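Local atomic coordinates of glycosyltransferase (Rickettsia africae, PDB entry 7MI0), a protein that probably transfers sugar units from an activated donor to an acceptor, as expected of a GT-B glycosyltransferase of family 4. Residues 105-110 against 127-132; 158-163 against 177-182. One frame throughout, in Å; residues are numbered along the deposited sequence.

Interaction 1. Residues 105-110 against 127-132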
ATOM      1  N   VAL A 105      10.760  19.842   0.459  1.00 47.44           N
ATOM      2  CA  VAL A 105      10.043  19.248   1.577  1.00 46.62           C
ATOM      3  C   VAL A 105       8.883  18.442   1.014  1.00 46.45           C
ATOM      4  O   VAL A 105       8.050  18.974   0.270  1.00 44.70           O
ATOM      5  CB  VAL A 105       9.550  20.312   2.567  1.00 46.47           C
ATOM      6  CG1 VAL A 105       8.650  19.663   3.603  1.00 47.54           C
ATOM      7  CG2 VAL A 105      10.727  20.992   3.229  1.00 42.01           C
ATOM      8  N   HIS A 106       8.831  17.163   1.372  1.00 47.37           N
ATOM      9  CA  HIS A 106       7.913  16.183   0.801  1.00 41.08           C
ATOM     10  C   HIS A 106       6.971  15.720   1.908  1.00 41.98           C
ATOM     11  O   HIS A 106       7.391  15.023   2.839  1.00 42.65           O
ATOM     12  CB  HIS A 106       8.716  15.021   0.212  1.00 43.77           C
ATOM     13  CG  HIS A 106       7.914  14.065  -0.613  1.00 42.06           C
ATOM     14  ND1 HIS A 106       8.499  13.069  -1.364  1.00 39.48           N
ATOM     15  CD2 HIS A 106       6.579  13.944  -0.803  1.00 44.01           C
ATOM     16  CE1 HIS A 106       7.561  12.374  -1.981  1.00 42.88           C
ATOM     17  NE2 HIS A 106       6.386  12.884  -1.657  1.00 43.70           N
ATOM     18  N   THR A 107       5.704  16.112   1.820  1.00 40.95           N
ATOM     19  CA  THR A 107       4.724  15.806   2.855  1.00 48.58           C
ATOM     20  C   THR A 107       3.782  14.706   2.387  1.00 52.26           C
ATOM     21  O   THR A 107       3.307  14.717   1.246  1.00 48.28           O
ATOM     22  CB  THR A 107       3.910  17.044   3.246  1.00 42.78           C
ATOM     23  OG1 THR A 107       2.979  17.368   2.207  1.00 43.85           O
ATOM     24  CG2 THR A 107       4.821  18.225   3.449  1.00 53.83           C
ATOM     25  N   ARG A 108       3.508  13.763   3.282  1.00 53.45           N
ATOM     26  CA  ARG A 108       2.588  12.662   3.033  1.00 51.20           C
ATOM     27  C   ARG A 108       1.493  12.636   4.092  1.00 57.84           C
ATOM     28  O   ARG A 108       1.080  11.572   4.559  1.00 56.49           O
ATOM     29  CB  ARG A 108       3.340  11.334   2.984  1.00 50.59           C
ATOM     30  CG  ARG A 108       4.832  11.478   2.675  1.00 52.54           C
ATOM     31  CD  ARG A 108       5.510  10.124   2.509  1.00 48.03           C
ATOM     32  NE  ARG A 108       5.264   9.563   1.187  1.00 50.36           N
ATOM     33  CZ  ARG A 108       6.210   9.226   0.324  1.00 45.25           C
ATOM     34  NH1 ARG A 108       7.492   9.312   0.633  1.00 46.37           N
ATOM     35  NH2 ARG A 108       5.860   8.783  -0.878  1.00 47.29           N
ATOM     36  N   SER A 109       1.010  13.820   4.472  1.00 63.60           N
ATOM     37  CA  SER A 109       0.031  14.018   5.535  1.00 61.28           C
ATOM     38  C   SER A 109      -1.395  13.950   4.992  1.00 62.86           C
ATOM     39  O   SER A 109      -1.647  14.186   3.809  1.00 64.91           O
ATOM     40  CB  SER A 109       0.265  15.364   6.220  1.00 64.79           C
ATOM     41  OG  SER A 109       1.598  15.463   6.691  1.00 72.19           O
ATOM     42  N   ARG A 110      -2.336  13.621   5.882  1.00 75.41           N
ATOM     43  CA  ARG A 110      -3.732  13.482   5.470  1.00 76.07           C
ATOM     44  C   ARG A 110      -4.342  14.843   5.159  1.00 77.64           C
ATOM     45  O   ARG A 110      -4.799  15.096   4.036  1.00 80.07           O
ATOM     46  CB  ARG A 110      -4.539  12.759   6.554  1.00 71.27           C
ATOM     47  N   PHE A 127       7.778  22.443  -2.295  1.00 50.01           N
ATOM     48  CA  PHE A 127       6.701  21.799  -1.551  1.00 42.71           C
ATOM     49  C   PHE A 127       6.063  20.726  -2.418  1.00 44.49           C
ATOM     50  O   PHE A 127       5.443  21.038  -3.440  1.00 47.07           O
ATOM     51  CB  PHE A 127       5.663  22.840  -1.125  1.00 43.68           C
ATOM     52  CG  PHE A 127       4.633  22.330  -0.158  1.00 44.90           C
ATOM     53  CD1 PHE A 127       5.006  21.847   1.081  1.00 51.01           C
ATOM     54  CD2 PHE A 127       3.286  22.371  -0.476  1.00 44.30           C
ATOM     55  CE1 PHE A 127       4.054  21.388   1.978  1.00 51.27           C
ATOM     56  CE2 PHE A 127       2.335  21.915   0.416  1.00 43.59           C
ATOM     57  CZ  PHE A 127       2.720  21.425   1.644  1.00 44.52           C
ATOM     58  N   LEU A 128       6.201  19.468  -2.006  1.00 45.90           N
ATOM     59  CA  LEU A 128       5.623  18.339  -2.723  1.00 42.23           C
ATOM     60  C   LEU A 128       4.689  17.577  -1.798  1.00 43.52           C
ATOM     61  O   LEU A 128       5.060  17.259  -0.665  1.00 49.64           O
ATOM     62  CB  LEU A 128       6.707  17.399  -3.258  1.00 41.38           C
ATOM     63  CG  LEU A 128       6.168  16.178  -4.012  1.00 46.47           C
ATOM     64  CD1 LEU A 128       5.250  16.616  -5.147  1.00 43.08           C
ATOM     65  CD2 LEU A 128       7.299  15.302  -4.535  1.00 39.72           C
ATOM     66  N   THR A 129       3.487  17.277  -2.290  1.00 44.15           N
ATOM     67  CA  THR A 129       2.490  16.503  -1.561  1.00 39.19           C
ATOM     68  C   THR A 129       2.215  15.198  -2.298  1.00 45.64           C
ATOM     69  O   THR A 129       2.016  15.199  -3.520  1.00 42.87           O
ATOM     70  CB  THR A 129       1.184  17.290  -1.412  1.00 39.61           C
ATOM     71  OG1 THR A 129       1.461  18.577  -0.851  1.00 48.10           O
ATOM     72  CG2 THR A 129       0.199  16.544  -0.514  1.00 40.33           C
ATOM     73  N   THR A 130       2.197  14.093  -1.555  1.00 44.68           N
ATOM     74  CA  THR A 130       1.719  12.811  -2.054  1.00 40.75           C
ATOM     75  C   THR A 130       0.476  12.420  -1.269  1.00 44.26           C
ATOM     76  O   THR A 130       0.482  12.457  -0.034  1.00 48.38           O
ATOM     77  CB  THR A 130       2.782  11.714  -1.925  1.00 42.21           C
ATOM     78  OG1 THR A 130       3.965  12.099  -2.637  1.00 39.67           O
ATOM     79  CG2 THR A 130       2.262  10.400  -2.497  1.00 35.97           C
ATOM     80  N   PHE A 131      -0.585  12.054  -1.985  1.00 47.08           N
ATOM     81  CA  PHE A 131      -1.838  11.607  -1.384  1.00 46.85           C
ATOM     82  C   PHE A 131      -1.864  10.082  -1.414  1.00 45.54           C
ATOM     83  O   PHE A 131      -2.005   9.481  -2.482  1.00 47.25           O
ATOM     84  CB  PHE A 131      -3.037  12.199  -2.127  1.00 49.24           C
ATOM     85  CG  PHE A 131      -3.087  13.713  -2.100  1.00 50.03           C
ATOM     86  CD1 PHE A 131      -2.446  14.463  -3.077  1.00 49.19           C
ATOM     87  CD2 PHE A 131      -3.774  14.382  -1.098  1.00 42.03           C
ATOM     88  CE1 PHE A 131      -2.487  15.851  -3.048  1.00 50.72           C
ATOM     89  CE2 PHE A 131      -3.822  15.761  -1.072  1.00 44.32           C
ATOM     90  CZ  PHE A 131      -3.177  16.498  -2.045  1.00 43.51           C
ATOM     91  N   HIS A 132      -1.706   9.458  -0.247  1.00 49.83           N
ATOM     92  CA  HIS A 132      -1.732   8.003  -0.131  1.00 49.87           C
ATOM     93  C   HIS A 132      -3.141   7.452   0.054  1.00 52.73           C
ATOM     94  O   HIS A 132      -3.299   6.256   0.324  1.00 56.55           O
ATOM     95  CB  HIS A 132      -0.858   7.540   1.040  1.00 48.85           C
ATOM     96  CG  HIS A 132       0.605   7.780   0.841  1.00 48.01           C
ATOM     97  ND1 HIS A 132       1.513   6.756   0.700  1.00 57.23           N
ATOM     98  CD2 HIS A 132       1.318   8.928   0.772  1.00 48.03           C
ATOM     99  CE1 HIS A 132       2.724   7.262   0.548  1.00 55.19           C
ATOM    100  NE2 HIS A 132       2.632   8.579   0.586  1.00 49.40           N
TER
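The imidazole of His106 carries Leu128 CD2 over the centre of one face, in a CH-pi contact 3.8 Å from the ring centroid, and Thr130 OG1 at its edge, in the ring plane. There His106 NE2 and Thr130 OG1 share a nearly straight 2.7 Å hydrogen bond (175°) in which either may be the donor. ND1 bonds to Tyr389 OH of helix 378-393, so both ring nitrogens are engaged and the rotation of this buried ring is fixed. A bend at chi3 (80°) turns the Arg108 guanidinium so that His106 CE1 lies over the rim of one face. Arg108 NE donates to His132 NE2 at 2.9 Å, the two planes 69° apart. On the other side of the sheet Thr107 CG2 meets Phe127 CE1 at 3.6 Å, and beta-branched Thr107 and Thr129 suit extended backbone. Leu128 N binds Val105 O, Thr107 N binds Leu128 O at 2.8 Å, and Thr130 N binds Thr107 O. Strands 104-107 and 126-131 thus pair in parallel, joined through helix 114-122 as a beta-alpha-beta unit of the N-terminal Rossmann-like domain of a GT-B fold.

Interaction 2. Residues 158-163 against 177-182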
ATOM      1  N   VAL A 158      -1.012   8.152  -5.493  1.00 37.35           N
ATOM      2  CA  VAL A 158      -0.494   6.786  -5.496  1.00 36.92           C
ATOM      3  C   VAL A 158      -1.288   5.859  -6.397  1.00 45.43           C
ATOM      4  O   VAL A 158      -0.931   4.678  -6.516  1.00 50.38           O
ATOM      5  CB  VAL A 158      -0.492   6.156  -4.091  1.00 41.81           C
ATOM      6  CG1 VAL A 158       0.275   7.021  -3.101  1.00 38.75           C
ATOM      7  CG2 VAL A 158      -1.918   5.917  -3.626  1.00 45.43           C
ATOM      8  N   SER A 159      -2.358   6.345  -7.025  1.00 43.44           N
ATOM      9  CA  SER A 159      -3.136   5.544  -7.962  1.00 45.26           C
ATOM     10  C   SER A 159      -3.960   6.479  -8.831  1.00 47.45           C
ATOM     11  O   SER A 159      -4.072   7.676  -8.559  1.00 54.04           O
ATOM     12  CB  SER A 159      -4.033   4.539  -7.229  1.00 51.52           C
ATOM     13  OG  SER A 159      -4.951   5.182  -6.354  1.00 50.55           O
ATOM     14  N   ASN A 160      -4.537   5.920  -9.891  1.00 48.93           N
ATOM     15  CA  ASN A 160      -5.470   6.712 -10.680  1.00 51.97           C
ATOM     16  C   ASN A 160      -6.788   6.902  -9.954  1.00 51.99           C
ATOM     17  O   ASN A 160      -7.505   7.868 -10.233  1.00 56.66           O
ATOM     18  CB  ASN A 160      -5.714   6.073 -12.044  1.00 53.62           C
ATOM     19  CG  ASN A 160      -4.587   6.351 -13.023  1.00 64.03           C
ATOM     20  OD1 ASN A 160      -4.521   7.428 -13.625  1.00 69.78           O
ATOM     21  ND2 ASN A 160      -3.695   5.377 -13.190  1.00 58.04           N
ATOM     22  N   PHE A 161      -7.119   6.001  -9.033  1.00 50.00           N
ATOM     23  CA  PHE A 161      -8.302   6.183  -8.204  1.00 51.95           C
ATOM     24  C   PHE A 161      -8.163   7.422  -7.324  1.00 57.49           C
ATOM     25  O   PHE A 161      -9.105   8.212  -7.195  1.00 61.87           O
ATOM     26  CB  PHE A 161      -8.517   4.917  -7.377  1.00 53.24           C
ATOM     27  CG  PHE A 161      -9.631   5.001  -6.390  1.00 55.59           C
ATOM     28  CD1 PHE A 161     -10.947   4.996  -6.806  1.00 59.91           C
ATOM     29  CD2 PHE A 161      -9.360   5.031  -5.033  1.00 54.07           C
ATOM     30  CE1 PHE A 161     -11.972   5.050  -5.888  1.00 62.65           C
ATOM     31  CE2 PHE A 161     -10.382   5.081  -4.110  1.00 56.77           C
ATOM     32  CZ  PHE A 161     -11.691   5.089  -4.540  1.00 61.07           C
ATOM     33  N   VAL A 162      -6.983   7.627  -6.736  1.00 51.20           N
ATOM     34  CA  VAL A 162      -6.755   8.830  -5.943  1.00 51.82           C
ATOM     35  C   VAL A 162      -6.698  10.063  -6.839  1.00 53.32           C
ATOM     36  O   VAL A 162      -7.203  11.132  -6.476  1.00 55.30           O
ATOM     37  CB  VAL A 162      -5.475   8.675  -5.099  1.00 49.70           C
ATOM     38  CG1 VAL A 162      -5.055  10.004  -4.497  1.00 44.33           C
ATOM     39  CG2 VAL A 162      -5.688   7.646  -4.000  1.00 49.83           C
ATOM     40  N   LYS A 163      -6.090   9.938  -8.024  1.00 51.36           N
ATOM     41  CA  LYS A 163      -6.020  11.072  -8.943  1.00 50.99           C
ATOM     42  C   LYS A 163      -7.411  11.548  -9.334  1.00 56.45           C
ATOM     43  O   LYS A 163      -7.659  12.756  -9.426  1.00 57.46           O
ATOM     44  CB  LYS A 163      -5.217  10.697 -10.189  1.00 51.99           C
ATOM     45  CG  LYS A 163      -5.168  11.780 -11.263  1.00 52.12           C
ATOM     46  CD  LYS A 163      -4.821  11.186 -12.625  1.00 63.40           C
ATOM     47  CE  LYS A 163      -4.815  12.233 -13.732  1.00 73.57           C
ATOM     48  NZ  LYS A 163      -3.593  13.082 -13.711  1.00 74.68           N
ATOM     49  N   ILE A 177      -1.134  17.138 -11.165  1.00 61.91           N
ATOM     50  CA  ILE A 177      -1.220  15.807 -10.574  1.00 55.96           C
ATOM     51  C   ILE A 177      -0.345  14.847 -11.361  1.00 51.49           C
ATOM     52  O   ILE A 177      -0.542  14.655 -12.567  1.00 61.72           O
ATOM     53  CB  ILE A 177      -2.665  15.291 -10.534  1.00 59.33           C
ATOM     54  CG1 ILE A 177      -3.591  16.310  -9.868  1.00 58.05           C
ATOM     55  CG2 ILE A 177      -2.711  13.953  -9.808  1.00 53.41           C
ATOM     56  CD1 ILE A 177      -5.055  15.938  -9.961  1.00 56.19           C
ATOM     57  N   VAL A 178       0.592  14.215 -10.666  1.00 51.13           N
ATOM     58  CA  VAL A 178       1.460  13.189 -11.226  1.00 44.08           C
ATOM     59  C   VAL A 178       1.136  11.883 -10.520  1.00 43.14           C
ATOM     60  O   VAL A 178       1.124  11.831  -9.285  1.00 46.36           O
ATOM     61  CB  VAL A 178       2.941  13.567 -11.051  1.00 41.40           C
ATOM     62  CG1 VAL A 178       3.841  12.434 -11.463  1.00 45.30           C
ATOM     63  CG2 VAL A 178       3.259  14.825 -11.844  1.00 46.59           C
ATOM     64  N   VAL A 179       0.854  10.838 -11.288  1.00 43.54           N
ATOM     65  CA  VAL A 179       0.577   9.526 -10.716  1.00 41.89           C
ATOM     66  C   VAL A 179       1.882   8.751 -10.597  1.00 44.84           C
ATOM     67  O   VAL A 179       2.645   8.649 -11.566  1.00 49.47           O
ATOM     68  CB  VAL A 179      -0.444   8.753 -11.564  1.00 45.05           C
ATOM     69  CG1 VAL A 179      -0.835   7.457 -10.863  1.00 43.59           C
ATOM     70  CG2 VAL A 179      -1.661   9.612 -11.835  1.00 51.45           C
ATOM     71  N   ILE A 180       2.141   8.211  -9.408  1.00 41.28           N
ATOM     72  CA  ILE A 180       3.281   7.325  -9.162  1.00 42.09           C
ATOM     73  C   ILE A 180       2.713   6.074  -8.494  1.00 42.76           C
ATOM     74  O   ILE A 180       2.596   6.011  -7.267  1.00 41.88           O
ATOM     75  CB  ILE A 180       4.358   7.974  -8.288  1.00 37.27           C
ATOM     76  CG1 ILE A 180       4.791   9.313  -8.877  1.00 38.01           C
ATOM     77  CG2 ILE A 180       5.551   7.046  -8.125  1.00 34.60           C
ATOM     78  CD1 ILE A 180       5.865  10.002  -8.069  1.00 38.32           C
ATOM     79  N   GLU A 181       2.360   5.071  -9.299  1.00 41.58           N
ATOM     80  CA  GLU A 181       1.752   3.862  -8.756  1.00 42.85           C
ATOM     81  C   GLU A 181       2.667   3.208  -7.726  1.00 39.91           C
ATOM     82  O   GLU A 181       3.884   3.398  -7.718  1.00 42.27           O
ATOM     83  CB  GLU A 181       1.442   2.848  -9.860  1.00 46.38           C
ATOM     84  CG  GLU A 181       0.418   3.283 -10.887  1.00 46.14           C
ATOM     85  CD  GLU A 181       1.040   4.041 -12.043  1.00 54.16           C
ATOM     86  OE1 GLU A 181       2.084   4.707 -11.833  1.00 52.99           O
ATOM     87  OE2 GLU A 181       0.487   3.966 -13.164  1.00 56.86           O
ATOM     88  N   ARG A 182       2.056   2.420  -6.851  1.00 38.31           N
ATOM     89  CA  ARG A 182       2.806   1.733  -5.816  1.00 38.68           C
ATOM     90  C   ARG A 182       3.569   0.555  -6.406  1.00 45.75           C
ATOM     91  O   ARG A 182       3.089  -0.129  -7.314  1.00 50.19           O
ATOM     92  CB  ARG A 182       1.860   1.261  -4.716  1.00 45.11           C
ATOM     93  CG  ARG A 182       1.128   2.396  -4.029  1.00 44.56           C
ATOM     94  CD  ARG A 182       2.109   3.341  -3.370  1.00 46.41           C
ATOM     95  NE  ARG A 182       2.456   4.472  -4.220  1.00 43.87           N
ATOM     96  CZ  ARG A 182       3.359   5.392  -3.906  1.00 43.85           C
ATOM     97  NH1 ARG A 182       4.060   5.318  -2.785  1.00 44.46           N
ATOM     98  NH2 ARG A 182       3.563   6.414  -4.737  1.00 38.18           N
TER
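Val158 and Glu181 bring their backbones closest, CA to CA 4.9 Å, where the turn before helix 160-168 passes the chain leaving strand 177-179, and Glu181 CA makes a CH···O contact with Val158 O at 3.6 Å. Next to it the Arg182 side chain folds back, bent at chi2 (-61°) and chi3 (94°), so that its guanidinium runs beneath Val158. Val158 CG1 sits over one face of that group, offset toward the rim, and Val158 CB is 3.4 Å from Arg182 NE. The same fold lets Arg182 NH2 donate to Ile180 O at 2.7 Å, with a weak bond from NE to the same oxygen; a compact valine can rest on the flat group without competing for its N-H bonds.

Farther along, the aliphatic part of Lys163 packs on the strand. Lys163 CG meets Ile177 CG2 at 3.6 Å, and Lys163 CD meets Val179 CG2 at the same 3.6 Å, the lysine chain crossing the valine at about a right angle. Its first three torsions are extended, which carries the methylenes across strand 177-179, over Ile177 and Val179, while the ammonium end turns off at chi4, toward a long, weak ion pair with Glu174. Val179 CG1 fits against the backbone of Ser159, whose hydroxyl caps the helix by accepting from Val162 N at 3.2 Å and also bonds to Ala301 O. Glu181 directs its carboxylate to a salt bridge with Lys384 of helix 378-393.

The contact between the two segments is therefore held mainly by packing: Lys163 lends its methylenes and Arg182 the face of its guanidinium, while polar bonds fix Arg182 on Ile180 O, Glu181 on Lys384 and the Ser159 cap.

Overall arrangement
Following the chain from the N terminus, strand 104-107 leads through helix 114-122 to strand 126-131, where interaction 1 closes its loop. After strand 154-157 interaction 2 opens at residue 158, and the chain runs through helix 160-168 before strand 177-179 and the residues after it close it, so the two loops lie in series, neither nested nor crossed. Both belong to one seven-stranded parallel sheet, interaction 1 near its middle and interaction 2 at its 177-179 edge, with strand 154-157 between. Their centres are 13 Å apart, and they touch where Val158 CG1 packs against Phe131 O at 3.4 Å. Helix 378-393, from the C-terminal end of the chain, contacts both, tying that end to the N-terminal domain.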